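Local atomic coordinates of glycerol kinase, putative (Plasmodium falciparum, PDB entry 2W40), a protein that probably catalyses the ATP-dependent phosphorylation of glycerol to sn-glycerol 3-phosphate, the entry step of glycerol degradation. Residues Leu99-Ile103 with Leu144-Gln148; Val272-Thr278 with Tyr305-Ile311. All coordinates share one frame; numbering follows the deposited sequence.

Contact 1. Residues Leu99-Ile103 with Leu144-Gln148; sequences LYNAI and LWLIQ. With EDO (1,2-ethanediol), chain B.
Tyr100 and Ile103 meet Trp145 and Leu146 where the loop leading into the short strand 102-103, and Ile103 on that strand, pack on helix 140-149 in the N-terminal FGGY region. Leu146 is the residue most covered; Tyr100 and Ile103 both pack on it. With CG of Tyr100 anti to the backbone N (chi1 -167°), the ring is carried toward the helix. CB starts the contact, 3.9 Å from Leu146 CD2. CG and CD2 come closer, and the same methyl lies 3.9 Å from the ring centroid, 28° off the normal: a CH-pi contact over one face. CE1, farther out, reaches the 1,2-ethanediol, probably a crystallisation additive. At the tip, Tyr100 OH lies 4.2 Å from Trp145 CH2, meeting the indole obliquely. Tyr100 OH also accepts a 2.6 Å hydrogen bond from EDO O1, which sits at the ring edge. Glu46 and Arg109 hydrogen-bond to the same hydroxyl, and Arg109 makes a cation-pi contact with Trp145. Tyrosine suits the place because its ring can pack on leucine while its hydroxyl reaches this polar cluster.

Leu146, buried and branched, can serve two partners: CD2 lies over one face of the tyrosine ring, while the whole isobutyl end faces Ile103. The isoleucine and the leucine reach toward each other tip to tip. The six-membered ring of Trp145, one residue back on the helix, lies near both Tyr100 and Ile103, meeting each obliquely. The long arm of Ile103 is extended (chi2 176°), which carries CD1 to within 3.8 Å of Leu146 CG and 4.2 Å of Trp145 CE3.

Contact 2. Residues Val272-Thr278 with Tyr305-Ile311; sequences VFLLINT and YALEGSI
Val272-Thr278 and Tyr305-Ile311 run antiparallel as neighbouring strands of the mixed sheet in the C-terminal FGGY region, an actin-like ATPase fold. Hydrogen-bonded pairs Val272-Ile311, Leu274-Gly309 and Ile276-Leu307 each exchange two backbone bonds; the bond from Leu274 N to Gly309 O measures 2.9 Å. Thr278 N adds a seventh, to Tyr305 O at 2.9 Å, from 40° out of the carbonyl plane.

Extended beyond CG (chi2 173°), Glu308 passes alongside Leu275, whose methyls lie against its carboxylate. Its OE1 forms salt bridges with Arg85 and Arg189, while Glu308 OE2 accepts a 2.7 Å bond from Ser310 OG on the anti side, 29° out of the carboxylate plane. The arginines probably stabilise the buried charge, and the serine, small enough to fit beside Phe273, helps fix the carboxylate's rotation. Phe273 CD1 lies 3.4 Å from Glu308 OE2. Arg85 makes a cation-pi contact with this ring, and the side chain of Phe273 comes to about 4 Å of a bound glycerol (nearest atoms). Thr278 OG1 is hydrogen-bonded to Lys281 O and accepts from a water, which also donates weakly to Ala306 O. Asn277 OD1 accepts from Gly279 N, Asn277 ND2 bonds Ile258 O and Tyr295 OH, and Tyr305 OH bonds Ile195 O.

Val272 and Ile311 lie side by side, as do Ile276 and Leu307, giving the other face an apolar surface, where helix 377-403 covers Val272, Leu274 and Ile311. Strand 264-268 flanks strand 272-279, through backbone bonds of Phe273 with Thr267 and Leu275 with Lys265, while strand 290-295 flanks strand 304-311.

In the fold
From the N terminus, the chain first builds much of the sheet containing strands 3-11 and 74-83, then reaches 99-103. Contact 1 closes a loop of 40 intervening residues, half of them helical, when helix 140-149 returns to that region. Only after crossing into the C-terminal FGGY region does the chain open contact 2, whose 26 intervening residues contain strand 290-295. The two loops therefore follow in series, neither nesting nor crossing, and the two contacts do not touch. Contact 1 joins helix 140-149 to the loop and short strand at 99-103, toward the periphery; contact 2 joins adjacent strands nearer the centre of the chain.

Contact 1. Residues Leu99-Ile103 with Leu144-Gln148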
ATOM      1  N   LEU C  99      10.625 -14.970 -31.832  1.00  9.50           N
ATOM      2  CA  LEU C  99       9.540 -14.323 -32.541  1.00  9.89           C
ATOM      3  C   LEU C  99       8.802 -13.361 -31.617  1.00  8.78           C
ATOM      4  O   LEU C  99       7.933 -12.622 -32.084  1.00 10.49           O
ATOM      5  CB  LEU C  99       8.647 -15.400 -33.164  1.00 10.08           C
ATOM      6  CG  LEU C  99       9.297 -16.301 -34.217  1.00 11.87           C
ATOM      7  CD1 LEU C  99       8.328 -17.377 -34.494  1.00 11.97           C
ATOM      8  CD2 LEU C  99       9.517 -15.592 -35.504  1.00 19.05           C
ATOM      9  N   TYR C 100       9.061 -13.456 -30.302  1.00  9.11           N
ATOM     10  CA  TYR C 100       8.501 -12.619 -29.300  1.00  8.00           C
ATOM     11  C   TYR C 100       9.353 -12.756 -28.063  1.00  9.50           C
ATOM     12  O   TYR C 100      10.101 -13.682 -27.972  1.00  9.46           O
ATOM     13  CB  TYR C 100       7.060 -13.058 -29.019  1.00  7.53           C
ATOM     14  CG  TYR C 100       6.280 -12.015 -28.179  1.00 11.04           C
ATOM     15  CD1 TYR C 100       5.697 -10.941 -28.792  1.00 12.27           C
ATOM     16  CD2 TYR C 100       6.095 -12.144 -26.780  1.00 11.09           C
ATOM     17  CE1 TYR C 100       5.026  -9.948 -28.010  1.00 11.57           C
ATOM     18  CE2 TYR C 100       5.404 -11.251 -26.039  1.00  9.19           C
ATOM     19  CZ  TYR C 100       4.841 -10.137 -26.638  1.00  9.88           C
ATOM     20  OH  TYR C 100       4.148  -9.139 -25.959  1.00 12.75           O
ATOM     21  N   ASN C 101       9.228 -11.830 -27.110  1.00  7.83           N
ATOM     22  CA  ASN C 101       9.882 -11.999 -25.796  1.00  8.80           C
ATOM     23  C   ASN C 101       9.486 -13.309 -25.136  1.00  8.28           C
ATOM     24  O   ASN C 101       8.455 -13.888 -25.422  1.00  8.21           O
ATOM     25  CB  ASN C 101       9.553 -10.868 -24.849  1.00  8.69           C
ATOM     26  CG  ASN C 101      10.411  -9.584 -25.038  1.00 10.85           C
ATOM     27  OD1 ASN C 101       9.978  -8.464 -24.601  1.00 14.75           O
ATOM     28  ND2 ASN C 101      11.498  -9.670 -25.700  1.00  8.34           N
ATOM     29  N   ALA C 102      10.261 -13.731 -24.143  1.00  7.59           N
ATOM     30  CA  ALA C 102       9.776 -14.764 -23.237  1.00  8.17           C
ATOM     31  C   ALA C 102       8.544 -14.180 -22.492  1.00  7.57           C
ATOM     32  O   ALA C 102       8.598 -13.104 -21.987  1.00  9.04           O
ATOM     33  CB  ALA C 102      10.878 -15.214 -22.247  1.00  8.03           C
ATOM     34  N   ILE C 103       7.458 -14.978 -22.351  1.00  7.05           N
ATOM     35  CA  ILE C 103       6.366 -14.684 -21.481  1.00  7.14           C
ATOM     36  C   ILE C 103       6.525 -15.548 -20.225  1.00  5.88           C
ATOM     37  O   ILE C 103       6.592 -16.789 -20.297  1.00  7.41           O
ATOM     38  CB  ILE C 103       4.985 -14.953 -22.112  1.00  6.92           C
ATOM     39  CG1 ILE C 103       4.806 -14.052 -23.380  1.00  8.41           C
ATOM     40  CG2 ILE C 103       3.883 -14.580 -21.095  1.00  8.67           C
ATOM     41  CD1 ILE C 103       3.518 -14.280 -24.165  1.00  8.76           C
ATOM     42  N   LEU C 144      -0.904 -20.222 -26.661  1.00  8.59           N
ATOM     43  CA  LEU C 144      -2.154 -19.889 -27.319  1.00  9.68           C
ATOM     44  C   LEU C 144      -2.297 -18.387 -27.571  1.00  8.29           C
ATOM     45  O   LEU C 144      -2.645 -17.931 -28.687  1.00 11.35           O
ATOM     46  CB  LEU C 144      -3.324 -20.420 -26.562  1.00 11.15           C
ATOM     47  CG  LEU C 144      -4.745 -20.137 -27.178  1.00 11.46           C
ATOM     48  CD1 LEU C 144      -4.901 -20.697 -28.581  1.00 11.70           C
ATOM     49  CD2 LEU C 144      -5.823 -20.690 -26.197  1.00 10.60           C
ATOM     50  N   TRP C 145      -2.025 -17.587 -26.594  1.00  9.72           N
ATOM     51  CA  TRP C 145      -2.083 -16.173 -26.758  1.00  8.73           C
ATOM     52  C   TRP C 145      -1.177 -15.700 -27.885  1.00  9.70           C
ATOM     53  O   TRP C 145      -1.573 -14.863 -28.726  1.00 11.49           O
ATOM     54  CB  TRP C 145      -1.672 -15.469 -25.467  1.00 10.89           C
ATOM     55  CG  TRP C 145      -1.872 -13.983 -25.503  1.00 12.41           C
ATOM     56  CD1 TRP C 145      -2.991 -13.295 -25.098  1.00 14.08           C
ATOM     57  CD2 TRP C 145      -0.955 -12.998 -25.963  1.00 10.44           C
ATOM     58  NE1 TRP C 145      -2.776 -11.952 -25.261  1.00 13.73           N
ATOM     59  CE2 TRP C 145      -1.579 -11.749 -25.827  1.00 13.21           C
ATOM     60  CE3 TRP C 145       0.324 -13.053 -26.517  1.00 11.62           C
ATOM     61  CZ2 TRP C 145      -0.938 -10.563 -26.150  1.00 12.36           C
ATOM     62  CZ3 TRP C 145       0.952 -11.871 -26.851  1.00 12.31           C
ATOM     63  CH2 TRP C 145       0.283 -10.654 -26.710  1.00 13.74           C
ATOM     64  N   LEU C 146       0.053 -16.194 -27.927  1.00 10.28           N
ATOM     65  CA  LEU C 146       1.038 -15.840 -28.988  1.00 10.90           C
ATOM     66  C   LEU C 146       0.495 -16.180 -30.389  1.00 10.67           C
ATOM     67  O   LEU C 146       0.573 -15.379 -31.308  1.00 13.87           O
ATOM     68  CB  LEU C 146       2.408 -16.480 -28.724  1.00 11.53           C
ATOM     69  CG  LEU C 146       3.141 -15.800 -27.575  1.00 12.71           C
ATOM     70  CD1 LEU C 146       4.300 -16.757 -27.132  1.00 13.45           C
ATOM     71  CD2 LEU C 146       3.601 -14.414 -28.007  1.00 14.43           C
ATOM     72  N   ILE C 147      -0.070 -17.353 -30.550  1.00  9.66           N
ATOM     73  CA  ILE C 147      -0.650 -17.842 -31.795  1.00 11.30           C
ATOM     74  C   ILE C 147      -1.838 -16.964 -32.200  1.00 12.29           C
ATOM     75  O   ILE C 147      -1.915 -16.543 -33.341  1.00 13.23           O
ATOM     76  CB  ILE C 147      -1.145 -19.299 -31.608  1.00  9.02           C
ATOM     77  CG1 ILE C 147       0.025 -20.298 -31.536  1.00 10.49           C
ATOM     78  CG2 ILE C 147      -2.040 -19.831 -32.740  1.00 12.54           C
ATOM     79  CD1 ILE C 147      -0.445 -21.704 -31.085  1.00 10.04           C
ATOM     80  N   GLN C 148      -2.693 -16.605 -31.239  1.00 12.51           N
ATOM     81  CA  GLN C 148      -3.849 -15.786 -31.508  1.00 14.25           C
ATOM     82  C   GLN C 148      -3.515 -14.355 -31.817  1.00 14.16           C
ATOM     83  O   GLN C 148      -4.326 -13.672 -32.489  1.00 16.36           O
ATOM     84  CB  GLN C 148      -4.834 -15.811 -30.336  1.00 14.71           C
ATOM     85  CG  GLN C 148      -5.538 -17.092 -30.118  1.00 14.04           C
ATOM     86  CD  GLN C 148      -6.644 -16.952 -29.122  1.00 16.47           C
ATOM     87  OE1 GLN C 148      -6.746 -15.940 -28.380  1.00 22.43           O
ATOM     88  NE2 GLN C 148      -7.512 -17.958 -29.102  1.00 17.61           N
TER
HETATM   89  C1  EDO B1509       4.693  -6.368 -27.437  1.00 31.03           C
HETATM   90  O1  EDO B1509       3.351  -7.101 -27.445  1.00 32.07           O
HETATM   91  C2  EDO B1509       5.801  -6.251 -26.308  1.00 31.32           C
HETATM   92  O2  EDO B1509       6.828  -7.354 -26.134  1.00 24.00           O

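Contact 2. Residues Val272-Thr278 with Tyr305-Ile311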
ATOM      1  N   VAL C 272       7.601 -19.064  -3.864  1.00  8.57           N
ATOM      2  CA  VAL C 272       7.826 -20.072  -2.873  1.00  7.93           C
ATOM      3  C   VAL C 272       7.176 -21.337  -3.443  1.00  7.31           C
ATOM      4  O   VAL C 272       6.031 -21.320  -3.904  1.00  9.72           O
ATOM      5  CB  VAL C 272       7.223 -19.673  -1.527  1.00  8.86           C
ATOM      6  CG1 VAL C 272       7.220 -20.884  -0.530  1.00 11.22           C
ATOM      7  CG2 VAL C 272       8.083 -18.446  -1.037  1.00  8.39           C
ATOM      8  N   PHE C 273       7.891 -22.458  -3.394  1.00  8.98           N
ATOM      9  CA  PHE C 273       7.421 -23.719  -3.993  1.00  9.31           C
ATOM     10  C   PHE C 273       7.659 -24.902  -3.040  1.00 10.01           C
ATOM     11  O   PHE C 273       8.787 -25.221  -2.739  1.00 10.13           O
ATOM     12  CB  PHE C 273       8.091 -23.964  -5.322  1.00  9.87           C
ATOM     13  CG  PHE C 273       7.907 -22.786  -6.262  1.00 10.36           C
ATOM     14  CD1 PHE C 273       6.759 -22.702  -7.048  1.00 12.19           C
ATOM     15  CD2 PHE C 273       8.761 -21.739  -6.284  1.00 10.92           C
ATOM     16  CE1 PHE C 273       6.520 -21.587  -7.819  1.00 11.64           C
ATOM     17  CE2 PHE C 273       8.531 -20.691  -7.149  1.00 10.24           C
ATOM     18  CZ  PHE C 273       7.374 -20.626  -7.843  1.00  9.84           C
ATOM     19  N   LEU C 274       6.566 -25.541  -2.613  1.00  8.97           N
ATOM     20  CA  LEU C 274       6.629 -26.720  -1.747  1.00  9.50           C
ATOM     21  C   LEU C 274       6.350 -27.920  -2.635  1.00  9.18           C
ATOM     22  O   LEU C 274       5.290 -27.977  -3.285  1.00  9.93           O
ATOM     23  CB  LEU C 274       5.605 -26.593  -0.635  1.00 10.29           C
ATOM     24  CG  LEU C 274       5.791 -27.612   0.554  1.00 13.06           C
ATOM     25  CD1 LEU C 274       5.090 -27.131   1.794  1.00 16.24           C
ATOM     26  CD2 LEU C 274       5.207 -28.898   0.107  1.00 18.55           C
ATOM     27  N   LEU C 275       7.271 -28.903  -2.630  1.00 10.10           N
ATOM     28  CA  LEU C 275       7.021 -30.158  -3.273  1.00  9.12           C
ATOM     29  C   LEU C 275       7.134 -31.302  -2.285  1.00 10.11           C
ATOM     30  O   LEU C 275       8.086 -31.355  -1.464  1.00 10.42           O
ATOM     31  CB  LEU C 275       7.961 -30.417  -4.437  1.00 11.15           C
ATOM     32  CG  LEU C 275       7.664 -29.580  -5.718  1.00  9.57           C
ATOM     33  CD1 LEU C 275       8.240 -28.157  -5.639  1.00 11.57           C
ATOM     34  CD2 LEU C 275       8.207 -30.306  -6.984  1.00 12.74           C
ATOM     35  N   ILE C 276       6.204 -32.224  -2.403  1.00  8.45           N
ATOM     36  CA  ILE C 276       6.309 -33.496  -1.659  1.00  9.43           C
ATOM     37  C   ILE C 276       6.463 -34.652  -2.613  1.00 10.51           C
ATOM     38  O   ILE C 276       5.674 -34.775  -3.543  1.00 10.58           O
ATOM     39  CB  ILE C 276       5.077 -33.698  -0.696  1.00 11.64           C
ATOM     40  CG1 ILE C 276       5.305 -34.955   0.199  1.00 13.58           C
ATOM     41  CG2 ILE C 276       3.718 -33.679  -1.429  1.00 13.76           C
ATOM     42  CD1 ILE C 276       4.417 -35.019   1.508  1.00 11.46           C
ATOM     43  N   ASN C 277       7.403 -35.567  -2.332  1.00 10.33           N
ATOM     44  CA  ASN C 277       7.618 -36.730  -3.126  1.00 10.36           C
ATOM     45  C   ASN C 277       6.534 -37.780  -2.845  1.00 11.76           C
ATOM     46  O   ASN C 277       6.314 -38.151  -1.722  1.00 13.93           O
ATOM     47  CB  ASN C 277       9.038 -37.224  -2.830  1.00 11.33           C
ATOM     48  CG  ASN C 277       9.548 -38.348  -3.735  1.00 12.01           C
ATOM     49  OD1 ASN C 277       8.835 -39.286  -4.058  1.00 15.63           O
ATOM     50  ND2 ASN C 277      10.863 -38.302  -4.013  1.00 13.81           N
ATOM     51  N   THR C 278       5.826 -38.203  -3.888  1.00 11.57           N
ATOM     52  CA  THR C 278       4.730 -39.175  -3.759  1.00 12.20           C
ATOM     53  C   THR C 278       5.180 -40.549  -4.268  1.00 11.84           C
ATOM     54  O   THR C 278       4.358 -41.449  -4.499  1.00 14.91           O
ATOM     55  CB  THR C 278       3.410 -38.691  -4.451  1.00 11.73           C
ATOM     56  OG1 THR C 278       3.641 -38.624  -5.854  1.00 12.55           O
ATOM     57  CG2 THR C 278       2.864 -37.325  -3.925  1.00 12.04           C
ATOM     58  N   TYR C 305       6.979 -39.017  -8.745  1.00 10.34           N
ATOM     59  CA  TYR C 305       6.001 -37.944  -8.804  1.00 10.27           C
ATOM     60  C   TYR C 305       6.028 -37.077  -7.566  1.00 10.58           C
ATOM     61  O   TYR C 305       6.593 -37.414  -6.568  1.00 10.07           O
ATOM     62  CB  TYR C 305       4.611 -38.539  -9.062  1.00  9.92           C
ATOM     63  CG  TYR C 305       4.465 -39.050 -10.427  1.00 10.37           C
ATOM     64  CD1 TYR C 305       4.069 -38.180 -11.450  1.00 10.30           C
ATOM     65  CD2 TYR C 305       4.697 -40.396 -10.747  1.00 13.25           C
ATOM     66  CE1 TYR C 305       3.901 -38.663 -12.747  1.00 12.88           C
ATOM     67  CE2 TYR C 305       4.489 -40.923 -12.040  1.00 12.97           C
ATOM     68  CZ  TYR C 305       4.096 -40.062 -13.057  1.00 13.78           C
ATOM     69  OH  TYR C 305       3.973 -40.457 -14.360  1.00 13.14           O
ATOM     70  N   ALA C 306       5.304 -35.976  -7.638  1.00 10.04           N
ATOM     71  CA  ALA C 306       5.242 -34.997  -6.562  1.00  8.75           C
ATOM     72  C   ALA C 306       3.879 -34.300  -6.601  1.00  9.82           C
ATOM     73  O   ALA C 306       3.161 -34.300  -7.622  1.00  9.58           O
ATOM     74  CB  ALA C 306       6.343 -33.990  -6.590  1.00  9.80           C
ATOM     75  N   LEU C 307       3.530 -33.729  -5.477  1.00  8.75           N
ATOM     76  CA  LEU C 307       2.425 -32.728  -5.297  1.00  8.23           C
ATOM     77  C   LEU C 307       3.111 -31.438  -5.029  1.00  8.69           C
ATOM     78  O   LEU C 307       4.097 -31.400  -4.300  1.00  8.87           O
ATOM     79  CB  LEU C 307       1.449 -33.116  -4.197  1.00 11.82           C
ATOM     80  CG  LEU C 307       0.365 -34.038  -4.567  1.00 10.85           C
ATOM     81  CD1 LEU C 307      -0.533 -34.420  -3.308  1.00 13.16           C
ATOM     82  CD2 LEU C 307      -0.569 -33.552  -5.691  1.00 10.43           C
ATOM     83  N   GLU C 308       2.649 -30.377  -5.641  1.00  7.88           N
ATOM     84  CA  GLU C 308       3.313 -29.079  -5.510  1.00  8.85           C
ATOM     85  C   GLU C 308       2.311 -27.971  -5.207  1.00  7.05           C
ATOM     86  O   GLU C 308       1.229 -27.863  -5.816  1.00  9.67           O
ATOM     87  CB  GLU C 308       4.028 -28.643  -6.809  1.00 11.06           C
ATOM     88  CG  GLU C 308       4.589 -27.184  -6.792  1.00  8.47           C
ATOM     89  CD  GLU C 308       5.439 -26.768  -7.993  1.00 10.15           C
ATOM     90  OE1 GLU C 308       6.104 -27.658  -8.599  1.00 12.36           O
ATOM     91  OE2 GLU C 308       5.434 -25.564  -8.289  1.00 12.68           O
ATOM     92  N   GLY C 309       2.730 -27.129  -4.273  1.00  7.52           N
ATOM     93  CA  GLY C 309       2.087 -25.884  -3.898  1.00  8.45           C
ATOM     94  C   GLY C 309       2.946 -24.740  -4.288  1.00  9.38           C
ATOM     95  O   GLY C 309       4.078 -24.632  -3.863  1.00 11.18           O
ATOM     96  N   SER C 310       2.402 -23.896  -5.177  1.00  8.86           N
ATOM     97  CA  SER C 310       3.138 -22.778  -5.776  1.00  8.71           C
ATOM     98  C   SER C 310       2.597 -21.440  -5.288  1.00  8.34           C
ATOM     99  O   SER C 310       1.413 -21.259  -5.247  1.00  9.30           O
ATOM    100  CB  SER C 310       3.002 -22.839  -7.318  1.00  8.88           C
ATOM    101  OG  SER C 310       3.133 -24.166  -7.886  1.00 13.67           O
ATOM    102  N   ILE C 311       3.498 -20.523  -4.927  1.00  8.52           N
ATOM    103  CA  ILE C 311       3.179 -19.165  -4.461  1.00  9.11           C
ATOM    104  C   ILE C 311       3.950 -18.183  -5.364  1.00  8.15           C
ATOM    105  O   ILE C 311       5.217 -18.259  -5.458  1.00 10.52           O
ATOM    106  CB  ILE C 311       3.599 -18.901  -2.995  1.00  9.34           C
ATOM    107  CG1 ILE C 311       2.784 -19.819  -2.057  1.00 11.70           C
ATOM    108  CG2 ILE C 311       3.492 -17.442  -2.622  1.00  8.21           C
ATOM    109  CD1 ILE C 311       3.227 -19.779  -0.620  1.00 11.48           C
TER
HETATM  110  O   HOH W   1       1.851 -37.100  -7.349  1.00 12.06           O